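Local atomic coordinates of extracellular ligand-binding receptor (Rhodopseudomonas palustris, PDB entry 3SG0), a protein that probably binds aromatic acids such as benzoylformate outside the cytoplasmic membrane, as a solute-binding protein of the leucine-binding family serving their uptake. Residues Val51-Lys56 and Lys296-Gly301; Lys346-Ala351 and Asn358-Asn363. All coordinates share one frame; numbering follows the deposited sequence. Where two conformers were deposited one is given.

In the fold
Both interactions lie at the surface of a type I periplasmic binding protein, each with side chains packed on helix 306-328. Interaction 1 sets the turn after helix 41-50 beside the end of helix 283-298, and Val-51 and Leu-54 of the same turn pack on Leu-311. Interaction 2 prolongs the hairpin 350-352/355-357, with Ser-347 and Met-359 on Leu-317. Their centres are 27 Å apart and their nearest atoms about 13 Å. The side chain of Ser-347 is about 7 Å from that of Thr-316, and that of Ala-53 about 10 Å from that of Arg-290; both partners bind 3-hydroxypyruvate in another model. Thr-99, Ala-121 and Arg-198, which bind benzoylformate, are in neither contact.

Interaction 1 (Val51-Lys56 and Lys296-Gly301); sequences VAALPK and KAANGG
Backbone torsions, phi -66° at Ala-52 and -93° at Ala-53, make these two residues the corner of a type I turn and bring both methyl groups round to the methyl of Ala-298. The turn is closed by Leu-54 N donating to Val-51 O over 3.1 Å, directly after helix 41-50. Ala-298 belongs to the last turn of helix 283-298, and its CB comes over the face of the peptide group joining Ala-52 and Ala-53. From Ala-298 CB to Ala-52 O is 3.9 Å, and to Ala-53 N 4.0 Å. The turn's two methyls flank this approach: Ala-52 CB lies 4.0 Å and Ala-53 CB 4.1 Å from Ala-298 CB, so one methyl of the helix meets two of the turn.

Beyond Ala-298 the helix is closed off at Lys-296 O, which takes two backbone donors from opposite faces of its plane: Asn-299 N at 3.2 Å and Gly-301 N at 2.9 Å. Gly-300 takes a positive phi on the way to this second bond; Gly-301 is also positive, at backbone angles where a beta carbon would collide with the carbonyl O of Gly-300. Asn-299, with CG anti to its carbonyl carbon (chi1 -70°), directs ND2 to Tyr-295 O in helix 283-298 and to Lys-49 O in helix 41-50. On the far side of the turn, Val-51 and Leu-54 run inward to strand 61-69 and helix 306-328.

Only 108 Å² is buried, and the touching atoms are methyl carbons and one peptide face. Between the two segments the attraction is therefore dispersion, short in range and with little directional demand, while the Asn-299 amide, just past helix 283-298, makes a polar tie to helix 41-50 alongside.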
loop_
_atom_site.group_PDB
_atom_site.type_symbol
_atom_site.label_atom_id
_atom_site.label_comp_id
_atom_site.label_asym_id
_atom_site.label_seq_id
_atom_site.Cartn_x
_atom_site.Cartn_y
_atom_site.Cartn_z
ATOM N N VAL A 51 -1.409 -5.667 14.750
ATOM C CA VAL A 51 -2.457 -6.615 15.122
ATOM C C VAL A 51 -2.911 -6.427 16.572
ATOM O O VAL A 51 -4.110 -6.416 16.853
ATOM C CB VAL A 51 -2.010 -8.075 14.881
ATOM C CG1 VAL A 51 -3.085 -9.052 15.354
ATOM C CG2 VAL A 51 -1.706 -8.296 13.407
ATOM N N ALA A 52 -1.958 -6.251 17.484
ATOM C CA ALA A 52 -2.271 -6.129 18.905
ATOM C C ALA A 52 -3.068 -4.871 19.240
ATOM O O ALA A 52 -3.629 -4.762 20.337
ATOM C CB ALA A 52 -0.993 -6.178 19.728
ATOM N N ALA A 53 -3.103 -3.916 18.315
ATOM C CA ALA A 53 -3.813 -2.660 18.526
ATOM C C ALA A 53 -5.246 -2.704 18.010
ATOM O O ALA A 53 -6.009 -1.772 18.227
ATOM C CB ALA A 53 -3.056 -1.503 17.874
ATOM N N LEU A 54 -5.611 -3.783 17.323
ATOM C CA LEU A 54 -6.922 -3.873 16.684
ATOM C C LEU A 54 -8.016 -4.176 17.701
ATOM O O LEU A 54 -7.751 -4.782 18.732
ATOM C CB LEU A 54 -6.901 -4.935 15.587
ATOM C CG LEU A 54 -5.922 -4.673 14.445
ATOM C CD1 LEU A 54 -5.927 -5.846 13.484
ATOM C CD2 LEU A 54 -6.252 -3.377 13.725
ATOM N N PRO A 55 -9.257 -3.751 17.410
ATOM C CA PRO A 55 -10.339 -3.905 18.389
ATOM C C PRO A 55 -10.660 -5.369 18.692
ATOM O O PRO A 55 -10.765 -6.178 17.770
ATOM C CB PRO A 55 -11.530 -3.212 17.713
ATOM C CG PRO A 55 -11.189 -3.156 16.265
ATOM C CD PRO A 55 -9.695 -3.039 16.199
ATOM N N LYS A 56 -10.823 -5.699 19.967
ATOM C CA LYS A 56 -11.076 -7.077 20.369
ATOM C C LYS A 56 -12.564 -7.378 20.515
ATOM O O LYS A 56 -12.953 -8.517 20.755
ATOM C CB LYS A 56 -10.319 -7.407 21.656
ATOM C CG LYS A 56 -8.890 -7.883 21.422
ATOM C CD LYS A 56 -8.192 -7.057 20.351
ATOM C CE LYS A 56 -6.860 -7.672 19.953
ATOM N NZ LYS A 56 -6.139 -6.924 18.868
ATOM N N LYS A 296 0.923 2.792 19.701
ATOM C CA LYS A 296 1.869 3.054 20.781
ATOM C C LYS A 296 1.485 2.303 22.052
ATOM O O LYS A 296 2.348 1.742 22.732
ATOM C CB LYS A 296 1.991 4.558 21.049
ATOM C CG LYS A 296 2.805 5.290 19.993
ATOM C CD LYS A 296 3.011 6.752 20.348
ATOM C CE LYS A 296 3.960 7.420 19.367
ATOM N NZ LYS A 296 4.260 8.822 19.766
ATOM N N ALA A 297 0.196 2.269 22.364
ATOM C CA ALA A 297 -0.261 1.603 23.577
ATOM C C ALA A 297 0.021 0.105 23.524
ATOM O O ALA A 297 0.230 -0.531 24.564
ATOM C CB ALA A 297 -1.738 1.863 23.807
ATOM N N ALA A 298 0.037 -0.453 22.316
ATOM C CA ALA A 298 0.249 -1.887 22.141
ATOM C C ALA A 298 1.714 -2.250 21.921
ATOM O O ALA A 298 2.085 -3.426 21.984
ATOM C CB ALA A 298 -0.596 -2.399 20.978
ATOM N N ASN A 299 2.544 -1.248 21.658
ATOM C CA ASN A 299 3.921 -1.493 21.260
ATOM C C ASN A 299 4.950 -0.716 22.077
ATOM O O ASN A 299 5.973 -0.289 21.550
ATOM C CB ASN A 299 4.093 -1.238 19.761
ATOM C CG ASN A 299 3.398 -2.281 18.923
ATOM O OD1 ASN A 299 3.902 -3.396 18.764
ATOM N ND2 ASN A 299 2.239 -1.932 18.372
ATOM N N GLY A 300 4.670 -0.541 23.365
ATOM C CA GLY A 300 5.632 0.043 24.287
ATOM C C GLY A 300 6.017 1.471 23.958
ATOM O O GLY A 300 7.123 1.918 24.281
ATOM N N GLY A 301 5.108 2.189 23.310
ATOM C CA GLY A 301 5.318 3.593 23.006
ATOM C C GLY A 301 6.010 3.860 21.679
ATOM O O GLY A 301 6.212 5.014 21.307
#

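Interaction 2 (Lys346-Ala351 and Asn358-Asn363); sequences KSKDLA and NMTPDN
The backbone of Ser-347 and Met-359 carries the pairing of the hairpin 350-352/355-357 on beyond Leu-350 and Ser-357, through Met-359 N to Ser-347 O (2.9 Å), past a G1 beta bulge in which Asp-349, at phi 50°, and Leu-350 both face Ser-357. Beside the bulge the amide of Asn-358 takes over from the main chain: its OD1 accepts Asp-349 N at 2.7 Å, the donor standing 53° out of the carbonyl plane. The same OD1 lies 3.5 Å from Lys-348 CA.

Lys-348 runs across Asn-358 at about a right angle. A bend at chi2 (-68°) turns its otherwise extended chain along segment 358-363, toward Met-359 and Thr-360, and NZ reaches Met-359 O at 2.8 Å, in the carbonyl plane. CD of Lys-348 passes 3.7 Å from that oxygen, and Thr-360 CG2 lies 3.8 Å from Lys-348 NZ. On the inner side Ser-347 CB meets CG of Met-359, a selenomethionine, at 4.1 Å, and both side chains rest on Leu-317 of helix 306-328. A water joins Asn-358 ND2 to Asp-349 OD1, a link to be treated as doubtful because Asp-349 has two conformers.

Replacing Asn-358 with a leucine would probably leave Asp-349 N without its acceptor and the bulge freer to shift. The segments are thus held mainly by polar bonds: a neutral amide accepts Asp-349 N at the bulge and probably helps to steady it, and a lysine cation is likely to strengthen its bond to Met-359 O by polarising that carbonyl.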
loop_
_atom_site.group_PDB
_atom_site.type_symbol
_atom_site.label_atom_id
_atom_site.label_comp_id
_atom_site.label_asym_id
_atom_site.label_seq_id
_atom_site.Cartn_x
_atom_site.Cartn_y
_atom_site.Cartn_z
ATOM N N LYS A 346 -20.826 -0.127 0.236
ATOM C CA LYS A 346 -21.696 1.033 0.443
ATOM C C LYS A 346 -21.015 2.149 1.228
ATOM O O LYS A 346 -21.621 3.196 1.470
ATOM C CB LYS A 346 -22.957 0.617 1.197
ATOM C CG LYS A 346 -23.775 -0.456 0.511
ATOM C CD LYS A 346 -24.926 -0.892 1.406
ATOM C CE LYS A 346 -25.620 -2.123 0.864
ATOM N NZ LYS A 346 -26.723 -2.548 1.771
ATOM N N SER A 347 -19.772 1.933 1.644
ATOM C CA SER A 347 -19.058 2.921 2.455
ATOM C C SER A 347 -18.834 4.218 1.682
ATOM O O SER A 347 -18.342 4.193 0.560
ATOM C CB SER A 347 -17.727 2.334 2.927
ATOM O OG SER A 347 -17.026 3.247 3.754
ATOM N N LYS A 348 -19.181 5.349 2.295
ATOM C CA LYS A 348 -19.119 6.651 1.631
ATOM C C LYS A 348 -18.504 7.724 2.518
ATOM O O LYS A 348 -18.625 7.676 3.743
ATOM C CB LYS A 348 -20.525 7.129 1.226
ATOM C CG LYS A 348 -21.332 6.172 0.364
ATOM C CD LYS A 348 -20.745 6.016 -1.029
ATOM C CE LYS A 348 -21.684 5.213 -1.923
ATOM N NZ LYS A 348 -21.157 5.080 -3.310
ATOM N N ASP A 349 -17.847 8.686 1.878
ATOM C CA ASP A 349 -17.358 9.892 2.539
ATOM C C ASP A 349 -16.571 9.585 3.809
ATOM O O ASP A 349 -16.757 10.229 4.845
ATOM C CB ASP A 349 -18.530 10.827 2.856
ATOM C CG ASP A 349 -18.079 12.234 3.183
ATOM O OD1 ASP A 349 -17.063 12.679 2.612
ATOM O OD2 ASP A 349 -18.742 12.895 4.011
ATOM N N LEU A 350 -15.673 8.613 3.720
ATOM C CA LEU A 350 -14.921 8.176 4.889
ATOM C C LEU A 350 -13.475 8.628 4.823
ATOM O O LEU A 350 -12.734 8.214 3.928
ATOM C CB LEU A 350 -14.986 6.654 5.000
ATOM C CG LEU A 350 -14.248 6.033 6.186
ATOM C CD1 LEU A 350 -14.823 6.501 7.518
ATOM C CD2 LEU A 350 -14.269 4.514 6.084
ATOM N N ALA A 351 -13.059 9.462 5.768
ATOM C CA ALA A 351 -11.661 9.852 5.851
ATOM C C ALA A 351 -10.862 8.721 6.478
ATOM O O ALA A 351 -11.048 8.396 7.652
ATOM C CB ALA A 351 -11.509 11.130 6.667
ATOM N N ASN A 358 -14.575 6.545 -1.049
ATOM C CA ASN A 358 -15.956 6.377 -1.479
ATOM C C ASN A 358 -16.065 5.098 -2.289
ATOM O O ASN A 358 -15.662 5.054 -3.444
ATOM C CB ASN A 358 -16.401 7.570 -2.331
ATOM C CG ASN A 358 -16.758 8.771 -1.502
ATOM O OD1 ASN A 358 -17.806 8.802 -0.864
ATOM N ND2 ASN A 358 -15.891 9.765 -1.501
HETATM N N MSE A 359 -16.580 4.040 -1.681
HETATM C CA MSE A 359 -16.707 2.766 -2.391
HETATM C C MSE A 359 -17.925 2.775 -3.290
HETATM O O MSE A 359 -18.921 3.443 -2.993
HETATM C CB MSE A 359 -16.850 1.621 -1.395
HETATM C CG MSE A 359 -15.657 1.436 -0.490
HETATM SE SE MSE A 359 -14.075 0.949 -1.529
HETATM C CE MSE A 359 -12.940 0.434 -0.068
ATOM N N THR A 360 -17.862 2.018 -4.380
ATOM C CA THR A 360 -19.026 1.791 -5.230
ATOM C C THR A 360 -18.952 0.343 -5.705
ATOM O O THR A 360 -17.930 -0.323 -5.522
ATOM C CB THR A 360 -19.026 2.683 -6.477
ATOM O OG1 THR A 360 -17.995 2.238 -7.360
ATOM C CG2 THR A 360 -18.823 4.158 -6.121
ATOM N N PRO A 361 -20.011 -0.158 -6.352
ATOM C CA PRO A 361 -19.925 -1.539 -6.845
ATOM C C PRO A 361 -18.776 -1.757 -7.835
ATOM O O PRO A 361 -18.246 -2.873 -7.918
ATOM C CB PRO A 361 -21.297 -1.749 -7.504
ATOM C CG PRO A 361 -22.203 -0.859 -6.710
ATOM C CD PRO A 361 -21.379 0.379 -6.455
ATOM N N ASP A 362 -18.376 -0.725 -8.567
ATOM C CA ASP A 362 -17.304 -0.872 -9.542
ATOM C C ASP A 362 -15.935 -0.416 -9.046
ATOM O O ASP A 362 -14.904 -0.799 -9.611
ATOM C CB ASP A 362 -17.670 -0.170 -10.846
ATOM C CG ASP A 362 -18.790 -0.878 -11.574
ATOM O OD1 ASP A 362 -18.690 -2.115 -11.733
ATOM O OD2 ASP A 362 -19.775 -0.211 -11.952
ATOM N N ASN A 363 -15.926 0.373 -7.979
ATOM C CA ASN A 363 -14.689 0.895 -7.418
ATOM C C ASN A 363 -14.508 0.428 -5.981
ATOM O O ASN A 363 -15.097 0.981 -5.054
ATOM C CB ASN A 363 -14.656 2.421 -7.497
ATOM C CG ASN A 363 -13.306 2.974 -7.111
ATOM O OD1 ASN A 363 -12.452 2.246 -6.598
ATOM N ND2 ASN A 363 -13.103 4.270 -7.332
HETATM O O HOH W 1 -16.928 12.161 -0.098
#